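Protein kinase domain-containing protein (Chaetomium thermophilum, PDB 6Z3U) probably phosphorylates serine and threonine residues of proteins, including the RNA polymerase II C-terminal repeats, as the CDK7-type kinase of the CAK complex. Local coordinates at residues R140-I154 with E233-F245. Residues are numbered along the deposited sequence; the frame is centred on the assembly and turned at random.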
loop_
_atom_site.group_PDB
_atom_site.type_symbol
_atom_site.label_atom_id
_atom_site.label_comp_id
_atom_site.label_asym_id
_atom_site.label_seq_id
_atom_site.Cartn_x
_atom_site.Cartn_y
_atom_site.Cartn_z
ATOM N N ARG B 140 6.592 3.842 -0.731
ATOM C CA ARG B 140 5.632 3.295 -1.685
ATOM C C ARG B 140 6.095 1.945 -2.218
ATOM O O ARG B 140 5.313 0.989 -2.278
ATOM C CB ARG B 140 5.413 4.284 -2.832
ATOM C CG ARG B 140 4.566 5.489 -2.451
ATOM C CD ARG B 140 4.699 6.627 -3.447
ATOM N NE ARG B 140 3.768 7.712 -3.145
ATOM C CZ ARG B 140 3.952 8.984 -3.488
ATOM N NH1 ARG B 140 5.046 9.353 -4.141
ATOM N NH2 ARG B 140 3.038 9.890 -3.168
ATOM N N GLU B 141 7.364 1.849 -2.623
ATOM C CA GLU B 141 7.877 0.580 -3.124
ATOM C C GLU B 141 7.743 -0.512 -2.070
ATOM O O GLU B 141 7.304 -1.628 -2.363
ATOM C CB GLU B 141 9.337 0.737 -3.555
ATOM C CG GLU B 141 9.533 1.548 -4.832
ATOM C CD GLU B 141 10.427 0.851 -5.843
ATOM O OE1 GLU B 141 11.660 0.842 -5.640
ATOM O OE2 GLU B 141 9.897 0.323 -6.844
ATOM N N LEU B 142 8.109 -0.199 -0.827
ATOM C CA LEU B 142 8.050 -1.197 0.236
ATOM C C LEU B 142 6.627 -1.699 0.442
ATOM O O LEU B 142 6.410 -2.890 0.697
ATOM C CB LEU B 142 8.605 -0.597 1.528
ATOM C CG LEU B 142 9.320 -1.535 2.500
ATOM C CD1 LEU B 142 10.365 -2.367 1.781
ATOM C CD2 LEU B 142 9.962 -0.729 3.620
ATOM N N LYS B 143 5.645 -0.805 0.340
ATOM C CA LYS B 143 4.257 -1.180 0.580
ATOM C C LYS B 143 3.673 -1.961 -0.591
ATOM O O LYS B 143 3.144 -3.062 -0.408
ATOM C CB LYS B 143 3.427 0.079 0.847
ATOM C CG LYS B 143 1.931 -0.162 1.014
ATOM C CD LYS B 143 1.170 1.158 1.136
ATOM C CE LYS B 143 -0.326 0.932 1.303
ATOM N NZ LYS B 143 -1.093 2.210 1.279
ATOM N N TYR B 144 3.765 -1.412 -1.802
ATOM C CA TYR B 144 2.992 -1.948 -2.916
ATOM C C TYR B 144 3.665 -3.139 -3.583
ATOM O O TYR B 144 2.970 -4.023 -4.098
ATOM C CB TYR B 144 2.726 -0.839 -3.933
ATOM C CG TYR B 144 1.842 0.257 -3.382
ATOM C CD1 TYR B 144 0.624 -0.045 -2.783
ATOM C CD2 TYR B 144 2.230 1.586 -3.439
ATOM C CE1 TYR B 144 -0.187 0.947 -2.268
ATOM C CE2 TYR B 144 1.424 2.588 -2.926
ATOM C CZ TYR B 144 0.217 2.261 -2.343
ATOM O OH TYR B 144 -0.589 3.252 -1.830
ATOM N N LEU B 145 4.997 -3.196 -3.588
ATOM C CA LEU B 145 5.666 -4.375 -4.130
ATOM C C LEU B 145 5.315 -5.618 -3.321
ATOM O O LEU B 145 5.178 -6.714 -3.876
ATOM C CB LEU B 145 7.178 -4.157 -4.165
ATOM C CG LEU B 145 7.689 -3.177 -5.224
ATOM C CD1 LEU B 145 9.191 -2.986 -5.090
ATOM C CD2 LEU B 145 7.342 -3.655 -6.624
ATOM N N ARG B 146 5.164 -5.468 -2.004
ATOM C CA ARG B 146 4.714 -6.587 -1.185
ATOM C C ARG B 146 3.245 -6.897 -1.449
ATOM O O ARG B 146 2.840 -8.066 -1.460
ATOM C CB ARG B 146 4.936 -6.271 0.294
ATOM C CG ARG B 146 4.353 -7.298 1.254
ATOM C CD ARG B 146 4.953 -8.675 1.027
ATOM N NE ARG B 146 4.335 -9.691 1.871
ATOM C CZ ARG B 146 3.187 -10.298 1.594
ATOM N NH1 ARG B 146 2.513 -9.988 0.493
ATOM N NH2 ARG B 146 2.706 -11.214 2.422
ATOM N N GLU B 147 2.438 -5.860 -1.678
ATOM C CA GLU B 147 1.010 -6.061 -1.901
ATOM C C GLU B 147 0.754 -6.809 -3.204
ATOM O O GLU B 147 -0.101 -7.701 -3.258
ATOM C CB GLU B 147 0.300 -4.706 -1.914
ATOM C CG GLU B 147 -0.925 -4.613 -1.017
ATOM C CD GLU B 147 -1.410 -3.180 -0.852
ATOM O OE1 GLU B 147 -2.588 -2.903 -1.166
ATOM O OE2 GLU B 147 -0.605 -2.324 -0.426
ATOM N N LEU B 148 1.489 -6.467 -4.257
ATOM C CA LEU B 148 1.298 -7.040 -5.582
ATOM C C LEU B 148 2.091 -8.319 -5.801
ATOM O O LEU B 148 1.968 -8.932 -6.867
ATOM C CB LEU B 148 1.681 -6.012 -6.649
ATOM C CG LEU B 148 0.726 -4.826 -6.765
ATOM C CD1 LEU B 148 1.335 -3.751 -7.641
ATOM C CD2 LEU B 148 -0.615 -5.282 -7.325
ATOM N N ARG B 149 2.897 -8.731 -4.828
ATOM C CA ARG B 149 3.738 -9.908 -4.987
ATOM C C ARG B 149 2.914 -11.113 -5.419
ATOM O O ARG B 149 1.800 -11.333 -4.938
ATOM C CB ARG B 149 4.454 -10.189 -3.665
ATOM C CG ARG B 149 3.956 -11.395 -2.876
ATOM C CD ARG B 149 4.779 -11.500 -1.607
ATOM N NE ARG B 149 5.783 -12.553 -1.660
ATOM C CZ ARG B 149 6.609 -12.833 -0.659
ATOM N NH1 ARG B 149 6.577 -12.105 0.451
ATOM N NH2 ARG B 149 7.492 -13.815 -0.781
ATOM N N GLY B 150 3.471 -11.888 -6.348
ATOM C CA GLY B 150 2.853 -13.101 -6.842
ATOM C C GLY B 150 2.527 -13.088 -8.319
ATOM O O GLY B 150 2.277 -14.158 -8.894
ATOM N N HIS B 151 2.521 -11.920 -8.962
ATOM C CA HIS B 151 2.140 -11.937 -10.370
ATOM C C HIS B 151 3.381 -12.021 -11.254
ATOM O O HIS B 151 4.408 -11.415 -10.938
ATOM C CB HIS B 151 1.341 -10.688 -10.726
ATOM C CG HIS B 151 0.650 -10.777 -12.051
ATOM N ND1 HIS B 151 1.204 -10.293 -13.217
ATOM C CD2 HIS B 151 -0.551 -11.298 -12.394
ATOM C CE1 HIS B 151 0.373 -10.512 -14.220
ATOM N NE2 HIS B 151 -0.701 -11.119 -13.748
ATOM N N PRO B 152 3.322 -12.756 -12.371
ATOM C CA PRO B 152 4.542 -12.974 -13.166
ATOM C C PRO B 152 5.049 -11.735 -13.884
ATOM O O PRO B 152 6.213 -11.721 -14.301
ATOM C CB PRO B 152 4.123 -14.056 -14.175
ATOM C CG PRO B 152 2.830 -14.611 -13.661
ATOM C CD PRO B 152 2.174 -13.498 -12.922
ATOM N N ASN B 153 4.218 -10.708 -14.063
ATOM C CA ASN B 153 4.611 -9.496 -14.772
ATOM C C ASN B 153 4.810 -8.310 -13.833
ATOM O O ASN B 153 4.792 -7.159 -14.283
ATOM C CB ASN B 153 3.575 -9.163 -15.842
ATOM C CG ASN B 153 3.418 -10.274 -16.857
ATOM O OD1 ASN B 153 2.367 -10.908 -16.944
ATOM N ND2 ASN B 153 4.469 -10.519 -17.630
ATOM N N ILE B 154 4.994 -8.563 -12.540
ATOM C CA ILE B 154 5.354 -7.538 -11.569
ATOM C C ILE B 154 6.649 -7.976 -10.901
ATOM O O ILE B 154 6.763 -9.126 -10.460
ATOM C CB ILE B 154 4.250 -7.320 -10.518
ATOM C CG1 ILE B 154 2.919 -6.963 -11.185
ATOM C CG2 ILE B 154 4.661 -6.217 -9.548
ATOM C CD1 ILE B 154 2.856 -5.555 -11.733
ATOM N N GLU B 233 10.215 -12.766 -19.951
ATOM C CA GLU B 233 9.005 -12.194 -19.374
ATOM C C GLU B 233 9.282 -10.774 -18.896
ATOM O O GLU B 233 10.268 -10.525 -18.195
ATOM C CB GLU B 233 8.517 -13.060 -18.210
ATOM C CG GLU B 233 7.127 -12.710 -17.684
ATOM C CD GLU B 233 6.033 -13.602 -18.257
ATOM O OE1 GLU B 233 6.113 -14.837 -18.070
ATOM O OE2 GLU B 233 5.093 -13.070 -18.887
ATOM N N VAL B 234 8.408 -9.843 -19.270
ATOM C CA VAL B 234 8.558 -8.435 -18.916
ATOM C C VAL B 234 7.874 -8.179 -17.582
ATOM O O VAL B 234 6.761 -8.658 -17.334
ATOM C CB VAL B 234 7.985 -7.531 -20.022
ATOM C CG1 VAL B 234 7.787 -6.120 -19.507
ATOM C CG2 VAL B 234 8.911 -7.520 -21.227
ATOM N N LYS B 235 8.540 -7.407 -16.722
ATOM C CA LYS B 235 8.062 -7.111 -15.378
ATOM C C LYS B 235 7.964 -5.600 -15.195
ATOM O O LYS B 235 8.878 -4.864 -15.581
ATOM C CB LYS B 235 8.997 -7.698 -14.310
ATOM C CG LYS B 235 9.613 -9.057 -14.636
ATOM C CD LYS B 235 8.920 -10.195 -13.899
ATOM C CE LYS B 235 9.377 -11.550 -14.430
ATOM N NZ LYS B 235 8.633 -12.698 -13.836
ATOM N N LEU B 236 6.847 -5.142 -14.633
ATOM C CA LEU B 236 6.696 -3.749 -14.220
ATOM C C LEU B 236 7.428 -3.524 -12.901
ATOM O O LEU B 236 7.243 -4.289 -11.949
ATOM C CB LEU B 236 5.215 -3.410 -14.064
ATOM C CG LEU B 236 4.799 -1.938 -14.029
ATOM C CD1 LEU B 236 5.310 -1.195 -15.250
ATOM C CD2 LEU B 236 3.289 -1.821 -13.926
ATOM N N ALA B 237 8.240 -2.464 -12.826
ATOM C CA ALA B 237 9.237 -2.363 -11.764
ATOM C C ALA B 237 9.078 -1.137 -10.875
ATOM O O ALA B 237 8.927 -1.293 -9.660
ATOM C CB ALA B 237 10.647 -2.383 -12.371
ATOM N N ASP B 238 9.153 0.078 -11.413
ATOM C CA ASP B 238 9.278 1.262 -10.562
ATOM C C ASP B 238 7.911 1.648 -10.012
ATOM O O ASP B 238 7.027 2.069 -10.765
ATOM C CB ASP B 238 9.904 2.420 -11.333
ATOM C CG ASP B 238 10.316 3.566 -10.425
ATOM O OD1 ASP B 238 9.464 4.036 -9.640
ATOM O OD2 ASP B 238 11.491 3.988 -10.491
ATOM N N PHE B 239 7.743 1.528 -8.694
ATOM C CA PHE B 239 6.495 1.854 -8.016
ATOM C C PHE B 239 6.633 3.065 -7.099
ATOM O O PHE B 239 5.808 3.255 -6.200
ATOM C CB PHE B 239 5.995 0.643 -7.225
ATOM C CG PHE B 239 5.189 -0.325 -8.043
ATOM C CD1 PHE B 239 5.808 -1.254 -8.861
ATOM C CD2 PHE B 239 3.805 -0.317 -7.978
ATOM C CE1 PHE B 239 5.063 -2.144 -9.611
ATOM C CE2 PHE B 239 3.058 -1.206 -8.724
ATOM C CZ PHE B 239 3.686 -2.119 -9.541
ATOM N N GLY B 240 7.645 3.901 -7.325
ATOM C CA GLY B 240 7.902 5.026 -6.445
ATOM C C GLY B 240 6.830 6.093 -6.451
ATOM O O GLY B 240 6.835 6.951 -5.563
ATOM N N LEU B 241 5.912 6.054 -7.414
ATOM C CA LEU B 241 4.822 7.018 -7.492
ATOM C C LEU B 241 3.459 6.364 -7.300
ATOM O O LEU B 241 2.432 7.037 -7.454
ATOM C CB LEU B 241 4.861 7.760 -8.830
ATOM C CG LEU B 241 5.903 8.870 -8.970
ATOM C CD1 LEU B 241 5.762 9.558 -10.312
ATOM C CD2 LEU B 241 5.767 9.885 -7.854
ATOM N N ALA B 242 3.423 5.085 -6.943
ATOM C CA ALA B 242 2.165 4.363 -6.858
ATOM C C ALA B 242 1.322 4.880 -5.698
ATOM O O ALA B 242 1.814 5.535 -4.774
ATOM C CB ALA B 242 2.420 2.866 -6.685
ATOM N N ARG B 243 0.026 4.574 -5.759
ATOM C CA ARG B 243 -0.890 4.939 -4.688
ATOM C C ARG B 243 -2.127 4.059 -4.767
ATOM O O ARG B 243 -2.562 3.671 -5.855
ATOM C CB ARG B 243 -1.290 6.417 -4.785
ATOM C CG ARG B 243 -1.973 6.973 -3.546
ATOM C CD ARG B 243 -3.110 7.912 -3.913
ATOM N NE ARG B 243 -3.535 8.730 -2.779
ATOM C CZ ARG B 243 -4.330 8.306 -1.799
ATOM N NH1 ARG B 243 -4.792 7.062 -1.802
ATOM N NH2 ARG B 243 -4.661 9.127 -0.811
ATOM N N SER B 244 -2.689 3.752 -3.601
ATOM C CA SER B 244 -3.924 2.986 -3.538
ATOM C C SER B 244 -5.089 3.828 -4.041
ATOM O O SER B 244 -5.078 5.060 -3.954
ATOM C CB SER B 244 -4.199 2.523 -2.109
ATOM O OG SER B 244 -3.222 1.596 -1.668
ATOM N N PHE B 245 -6.113 3.151 -4.551
ATOM C CA PHE B 245 -7.309 3.839 -5.018
ATOM C C PHE B 245 -7.871 4.737 -3.923
ATOM O O PHE B 245 -8.219 4.265 -2.836
ATOM C CB PHE B 245 -8.366 2.826 -5.460
ATOM C CG PHE B 245 -8.053 2.138 -6.759
ATOM C CD1 PHE B 245 -6.813 2.272 -7.361
ATOM C CD2 PHE B 245 -9.015 1.366 -7.386
ATOM C CE1 PHE B 245 -6.537 1.637 -8.557
ATOM C CE2 PHE B 245 -8.747 0.734 -8.582
ATOM C CZ PHE B 245 -7.507 0.869 -9.168
#
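N153 ND2 is gripped twice: it gives a nearly straight hydrogen bond to V234 O (3.0 Å), in the plane of that carbonyl, and a second to E233 OE2 (2.9 Å), with amide and carboxylate planes turned 71° apart. This ties the turn after the kinase C-helix (136-148) to strand 234-236, which leads into the DFG motif, D238-G240. With an alanine here, V234 O and E233 OE2 would probably lose the donor they share, though K392 would still hold E233. Alongside, K235 bends at its second torsion (chi2 -102°) and brings NZ to P152 O (2.7 Å), while also pairing with E173; L236 N bonds to N153 O.

Further on, F239 of the DFG packs its ring against the helix, where L148 CD1 reaches CE2, L145 CD2 meets CD1 at 3.6 Å, and I154 crosses it at about a right angle, CG2 nearest CE1. F239 N donates to E141 OE2 (3.1 Å) from above the carboxylate plane; E141 OE1 salt-bridges K122, a predicted ATP-binding lysine, as in an active, C-helix-in kinase. About one turn along the helix from E141, Y144 lays ring carbon CD2 against A242 CB (3.5 Å), and its OH shares a hydrogen bond with S244 OG at 3.1 Å.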